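Local coordinates for protein cellulose 1,4-beta-cellobiosidase (Thermobifida fusca, PDB 4JJJ) that probably hydrolyses cellulose to cellobiose as a cellobiohydrolase, this chain being its family 48 glycoside hydrolase catalytic domain, at residues G19-F24 / L28-S33; M510-A513 / G517-T520. The protein carries 1 engineered substitution. One frame throughout, in Å; residues are numbered along the deposited sequence.

Interaction 1 (G19-F24 / L28-S33). With BGC (beta-D-glucopyranose), chain B.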
loop_
_atom_site.group_PDB
_atom_site.type_symbol
_atom_site.label_atom_id
_atom_site.label_comp_id
_atom_site.label_asym_id
_atom_site.label_seq_id
_atom_site.Cartn_x
_atom_site.Cartn_y
_atom_site.Cartn_z
ATOM N N GLY A 19 -11.774 -19.803 -5.220
ATOM C CA GLY A 19 -11.664 -19.301 -3.875
ATOM C C GLY A 19 -10.986 -17.951 -3.687
ATOM O O GLY A 19 -10.547 -17.694 -2.576
ATOM N N TYR A 20 -10.991 -17.080 -4.695
ATOM C CA TYR A 20 -10.372 -15.734 -4.538
ATOM C C TYR A 20 -11.216 -14.743 -3.691
ATOM O O TYR A 20 -10.679 -13.705 -3.292
ATOM C CB TYR A 20 -10.038 -15.135 -5.893
ATOM C CG TYR A 20 -8.859 -15.739 -6.591
ATOM C CD1 TYR A 20 -7.567 -15.363 -6.260
ATOM C CD2 TYR A 20 -9.007 -16.729 -7.565
ATOM C CE1 TYR A 20 -6.478 -15.925 -6.841
ATOM C CE2 TYR A 20 -7.933 -17.265 -8.222
ATOM C CZ TYR A 20 -6.663 -16.892 -7.883
ATOM O OH TYR A 20 -5.626 -17.459 -8.516
ATOM N N PHE A 21 -12.520 -14.955 -3.590
ATOM C CA PHE A 21 -13.425 -14.008 -3.022
ATOM C C PHE A 21 -14.379 -14.625 -1.996
ATOM O O PHE A 21 -14.618 -15.850 -2.021
ATOM C CB PHE A 21 -14.336 -13.361 -4.021
ATOM C CG PHE A 21 -13.719 -12.601 -5.174
ATOM C CD1 PHE A 21 -13.654 -11.210 -5.189
ATOM C CD2 PHE A 21 -13.375 -13.284 -6.367
ATOM C CE1 PHE A 21 -13.195 -10.498 -6.259
ATOM C CE2 PHE A 21 -12.915 -12.547 -7.432
ATOM C CZ PHE A 21 -12.768 -11.157 -7.437
ATOM N N ARG A 22 -14.934 -13.784 -1.134
ATOM C CA ARG A 22 -16.148 -14.136 -0.362
ATOM C C ARG A 22 -17.278 -13.252 -0.841
ATOM O O ARG A 22 -17.104 -12.038 -1.007
ATOM C CB ARG A 22 -15.904 -13.976 1.121
ATOM C CG ARG A 22 -17.151 -14.278 1.937
ATOM C CD ARG A 22 -16.769 -14.420 3.424
ATOM N NE ARG A 22 -17.940 -14.718 4.260
ATOM C CZ ARG A 22 -17.856 -15.341 5.430
ATOM N NH1 ARG A 22 -16.690 -15.760 5.847
ATOM N NH2 ARG A 22 -18.950 -15.564 6.186
ATOM N N GLU A 23 -18.477 -13.848 -1.036
ATOM C CA GLU A 23 -19.618 -13.137 -1.505
ATOM C C GLU A 23 -20.468 -12.801 -0.296
ATOM O O GLU A 23 -20.707 -13.649 0.586
ATOM C CB GLU A 23 -20.449 -14.047 -2.425
ATOM C CG GLU A 23 -21.532 -13.218 -3.080
ATOM C CD GLU A 23 -22.281 -13.964 -4.156
ATOM O OE1 GLU A 23 -21.636 -14.564 -5.054
ATOM O OE2 GLU A 23 -23.526 -13.847 -4.115
ATOM N N PHE A 24 -20.855 -11.567 -0.252
ATOM C CA PHE A 24 -21.798 -10.996 0.743
ATOM C C PHE A 24 -22.951 -10.355 -0.025
ATOM O O PHE A 24 -22.830 -9.287 -0.642
ATOM C CB PHE A 24 -21.098 -9.890 1.600
ATOM C CG PHE A 24 -20.011 -10.366 2.449
ATOM C CD1 PHE A 24 -20.196 -10.643 3.777
ATOM C CD2 PHE A 24 -18.683 -10.458 1.925
ATOM C CE1 PHE A 24 -19.197 -11.093 4.559
ATOM C CE2 PHE A 24 -17.679 -10.852 2.712
ATOM C CZ PHE A 24 -17.890 -11.165 4.021
ATOM N N LEU A 28 -18.845 -9.009 -4.121
ATOM C CA LEU A 28 -17.639 -9.789 -3.907
ATOM C C LEU A 28 -16.579 -8.980 -3.163
ATOM O O LEU A 28 -16.342 -7.843 -3.477
ATOM C CB LEU A 28 -17.086 -10.231 -5.251
ATOM C CG LEU A 28 -18.019 -11.037 -6.118
ATOM C CD1 LEU A 28 -17.369 -11.339 -7.419
ATOM C CD2 LEU A 28 -18.421 -12.297 -5.464
ATOM N N VAL A 29 -15.960 -9.664 -2.229
ATOM C CA VAL A 29 -14.829 -9.134 -1.462
ATOM C C VAL A 29 -13.629 -10.058 -1.689
ATOM O O VAL A 29 -13.638 -11.236 -1.315
ATOM C CB VAL A 29 -15.166 -9.032 0.033
ATOM C CG1 VAL A 29 -13.941 -8.520 0.867
ATOM C CG2 VAL A 29 -16.331 -8.137 0.258
ATOM N N PRO A 30 -12.578 -9.548 -2.343
ATOM C CA PRO A 30 -11.418 -10.404 -2.590
ATOM C C PRO A 30 -10.624 -10.653 -1.328
ATOM O O PRO A 30 -10.553 -9.773 -0.471
ATOM C CB PRO A 30 -10.537 -9.582 -3.548
ATOM C CG PRO A 30 -10.869 -8.161 -3.189
ATOM C CD PRO A 30 -12.396 -8.216 -2.921
ATOM N N TYR A 31 -10.054 -11.824 -1.205
ATOM C CA TYR A 31 -9.078 -12.117 -0.167
ATOM C C TYR A 31 -7.733 -11.644 -0.613
ATOM O O TYR A 31 -7.467 -11.499 -1.787
ATOM C CB TYR A 31 -9.022 -13.625 0.043
ATOM C CG TYR A 31 -10.284 -14.312 0.571
ATOM C CD1 TYR A 31 -10.889 -13.911 1.777
ATOM C CD2 TYR A 31 -10.803 -15.391 -0.081
ATOM C CE1 TYR A 31 -11.958 -14.607 2.307
ATOM C CE2 TYR A 31 -11.890 -16.060 0.441
ATOM C CZ TYR A 31 -12.435 -15.644 1.608
ATOM O OH TYR A 31 -13.538 -16.361 2.149
ATOM N N HIS A 32 -6.802 -11.501 0.351
ATOM C CA HIS A 32 -5.390 -11.236 0.019
ATOM C C HIS A 32 -4.841 -12.344 -0.879
ATOM O O HIS A 32 -4.179 -12.126 -1.864
ATOM C CB HIS A 32 -4.564 -11.066 1.274
ATOM C CG HIS A 32 -3.098 -10.908 0.956
ATOM N ND1 HIS A 32 -2.579 -9.735 0.433
ATOM C CD2 HIS A 32 -2.053 -11.749 1.122
ATOM C CE1 HIS A 32 -1.290 -9.875 0.263
ATOM N NE2 HIS A 32 -0.922 -11.073 0.701
ATOM N N SER A 33 -5.199 -13.574 -0.506
ATOM C CA SER A 33 -4.772 -14.776 -1.274
ATOM C C SER A 33 -5.712 -15.919 -1.063
ATOM O O SER A 33 -6.441 -16.003 -0.093
ATOM C CB SER A 33 -3.334 -15.205 -0.901
ATOM O OG SER A 33 -3.248 -15.419 0.476
HETATM C C2 BGC B . 2.398 -8.056 -0.388
HETATM C C3 BGC B . 1.662 -6.761 -0.725
HETATM C C4 BGC B . 2.482 -5.531 -0.237
HETATM C C5 BGC B . 3.972 -5.619 -0.653
HETATM C C6 BGC B . 4.770 -4.509 -0.011
HETATM C C1 BGC B . 3.832 -8.037 -0.884
HETATM O O2 BGC B . 1.743 -9.154 -1.008
HETATM O O3 BGC B . 0.354 -6.833 -0.106
HETATM O O4 BGC B . 1.866 -4.340 -0.768
HETATM O O5 BGC B . 4.469 -6.905 -0.260
HETATM O O6 BGC B . 4.660 -4.555 1.399
HETATM O O HOH W 1 -7.723 -13.932 -3.230
HETATM O O HOH W 2 -15.063 -17.624 0.193
#
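Leu28 sets its CD1 methyl over the centre of one face of the Phe21 ring, 4.3 Å from the ring centroid and only 6° off the normal, a clear CH-pi contact. Phe21 CD1 also reaches Pro30 CB at 3.9 Å, while Tyr56 of helix 50-67 meets the same ring edge-to-face. The Tyr31 ring takes the backbone N of Arg22 over one face, toward the rim, and Gly19 O in plane at its edge, 3.4 Å from CD2; His46, a zinc ligand, stacks on this ring as well. At the far end, His32 turns its edge to the glucose, CE1 lying 3.4 Å from O2 of the sugar, and its NE2 is bonded to Glu40.

The two strands form a two-stranded antiparallel beta hairpin. Arg22 and Val29 make the hydrogen-bonded pair, Arg22 N to Val29 O and Val29 N to Arg22 O, each 2.9 Å, and Tyr31 N extends the ladder to Tyr20 O with an almost straight bond (170°). Phe21, Glu23, Leu28 and Pro30 occupy one face of the hairpin; Arg22 and Val29 occupy the other. Arg22 leaves the strand extended, its CG trans to the backbone N (chi1 178°), and passes Tyr31 OH, 3.5 Å from Arg22 CB; in the conformer given, one of two, it reaches Asp153 and Asp166 in salt bridges. Tyr31 OH bonds Asp153 too, and a water ties it to Phe21 O. A leucine in place of Tyr31 would probably leave Asp153, a zinc ligand, without that hydroxyl partner and His46 without its stacking ring.

Interaction 2 (M510-A513 / G517-T520)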
loop_
_atom_site.group_PDB
_atom_site.type_symbol
_atom_site.label_atom_id
_atom_site.label_comp_id
_atom_site.label_asym_id
_atom_site.label_seq_id
_atom_site.Cartn_x
_atom_site.Cartn_y
_atom_site.Cartn_z
ATOM N N MET A 510 6.666 -3.257 -21.735
ATOM C CA MET A 510 5.750 -3.117 -22.883
ATOM C C MET A 510 5.348 -1.658 -23.108
ATOM O O MET A 510 5.419 -1.208 -24.265
ATOM C CB MET A 510 4.518 -3.983 -22.679
ATOM C CG MET A 510 4.809 -5.467 -23.012
ATOM S SD MET A 510 3.302 -6.450 -23.075
ATOM C CE MET A 510 2.600 -6.275 -21.432
ATOM N N TYR A 511 4.917 -0.951 -22.066
ATOM C CA TYR A 511 4.519 0.473 -22.227
ATOM C C TYR A 511 5.685 1.242 -22.746
ATOM O O TYR A 511 5.562 2.147 -23.633
ATOM C CB TYR A 511 3.949 1.029 -20.909
ATOM C CG TYR A 511 2.578 0.531 -20.581
ATOM C CD1 TYR A 511 2.390 -0.376 -19.568
ATOM C CD2 TYR A 511 1.455 1.026 -21.232
ATOM C CE1 TYR A 511 1.098 -0.792 -19.267
ATOM C CE2 TYR A 511 0.173 0.624 -20.975
ATOM C CZ TYR A 511 -0.035 -0.329 -20.014
ATOM O OH TYR A 511 -1.266 -0.765 -19.621
ATOM N N TYR A 512 6.873 1.009 -22.152
ATOM C CA TYR A 512 8.069 1.705 -22.608
ATOM C C TYR A 512 8.432 1.391 -24.054
ATOM O O TYR A 512 8.769 2.296 -24.843
ATOM C CB TYR A 512 9.233 1.311 -21.727
ATOM C CG TYR A 512 10.577 1.879 -22.177
ATOM C CD1 TYR A 512 10.894 3.251 -22.031
ATOM C CD2 TYR A 512 11.524 1.018 -22.676
ATOM C CE1 TYR A 512 12.170 3.761 -22.430
ATOM C CE2 TYR A 512 12.764 1.534 -23.108
ATOM C CZ TYR A 512 13.059 2.866 -22.943
ATOM O OH TYR A 512 14.291 3.297 -23.272
ATOM N N ALA A 513 8.329 0.128 -24.395
ATOM C CA ALA A 513 8.621 -0.277 -25.777
ATOM C C ALA A 513 7.673 0.312 -26.765
ATOM O O ALA A 513 8.115 0.672 -27.862
ATOM C CB ALA A 513 8.586 -1.795 -25.878
ATOM N N GLY A 517 9.850 2.448 -29.069
ATOM C CA GLY A 517 10.267 1.525 -30.122
ATOM C C GLY A 517 11.416 0.605 -29.709
ATOM O O GLY A 517 12.026 -0.049 -30.573
ATOM N N ASP A 518 11.756 0.546 -28.415
ATOM C CA ASP A 518 12.888 -0.183 -27.944
ATOM C C ASP A 518 12.721 -1.692 -28.133
ATOM O O ASP A 518 11.814 -2.321 -27.592
ATOM C CB ASP A 518 13.119 0.082 -26.456
ATOM C CG ASP A 518 14.473 -0.421 -26.012
ATOM O OD1 ASP A 518 15.492 0.240 -26.304
ATOM O OD2 ASP A 518 14.607 -1.521 -25.483
ATOM N N THR A 519 13.559 -2.294 -28.958
ATOM C CA THR A 519 13.289 -3.679 -29.275
ATOM C C THR A 519 13.779 -4.685 -28.150
ATOM O O THR A 519 13.149 -5.699 -27.992
ATOM C CB THR A 519 13.992 -4.090 -30.625
ATOM O OG1 THR A 519 15.364 -3.723 -30.487
ATOM C CG2 THR A 519 13.233 -3.464 -31.758
ATOM N N THR A 520 14.796 -4.335 -27.392
ATOM C CA THR A 520 15.281 -5.198 -26.327
ATOM C C THR A 520 14.230 -5.294 -25.228
ATOM O O THR A 520 13.953 -6.356 -24.668
ATOM C CB THR A 520 16.590 -4.676 -25.755
ATOM O OG1 THR A 520 17.551 -4.505 -26.856
ATOM C CG2 THR A 520 17.186 -5.654 -24.727
HETATM O O HOH W 3 15.239 3.426 -26.621
#
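Gly517 N donates to Ala513 O at 2.8 Å, the one direct hydrogen bond between 510-513 and 517-520. It is bent, 138° at the hydrogen, and the donor is tilted out of the carbonyl plane, as the chain is already peeling away from the last turn of helix 499-516. Gly517 is the first residue to leave helical angles, and its positive phi is one that glycine adopts more readily than other residues.

Among the van der Waals contacts, the Tyr512 ring and the Asp518 side chain meet at a slant, Tyr512 CE2 lying 3.7 Å from Asp518 CB, with ring and carboxylate planes 46° apart. Tyr512 carries its CG anti to the backbone N (chi1 175°), which swings the ring across to this neighbour. Ala513 CB packs 3.7 Å from Asp518 O and also touches Leu522.

Together these residues make a tight turn joining two successive helices, 499-516 and 519-533, of the (alpha/alpha)6 barrel of family 48. Asp518 is the N-cap of the second helix: its OD2 accepts from Ala521 N, so the carboxylate faces the helix's positive end, which probably favours its charged form. Ser516 OG steadies the turn, bonded to both Tyr512 O and Asp518 N.

A water also bridges the two side chains, donating to Asp518 OD1 at 3.2 Å and, weakly, to Tyr512 OH at 3.5 Å. The stronger partner of that hydroxyl is Asp442 on helix 435-450, hydrogen-bonded to it directly; Asp442 is a calcium ligand, and the ion lies about 5 Å from the Tyr512 side chain.

Interactions 1 and 2 do not touch: their centres are 35 Å apart and their nearest atoms about 19 Å. The centre of interaction 1 lies about 18 Å from the chain centre, and the contact reaches the glycan pocket through His32, which lies edge-on to a glucose that is hydrogen-bonded by Glu51, the predicted proton donor. The turn of interaction 2 sits farther out, about 28 Å from that centre. Each neighbours a metal site through a tyrosine hydroxyl bonded to an aspartate ligand, zinc for 19-24/28-33 and calcium for 510-513/517-520. Helix 620-637 is a shared neighbour, touched by Tyr20 and Pro30 in the first and by Met510 and Tyr511 in the second.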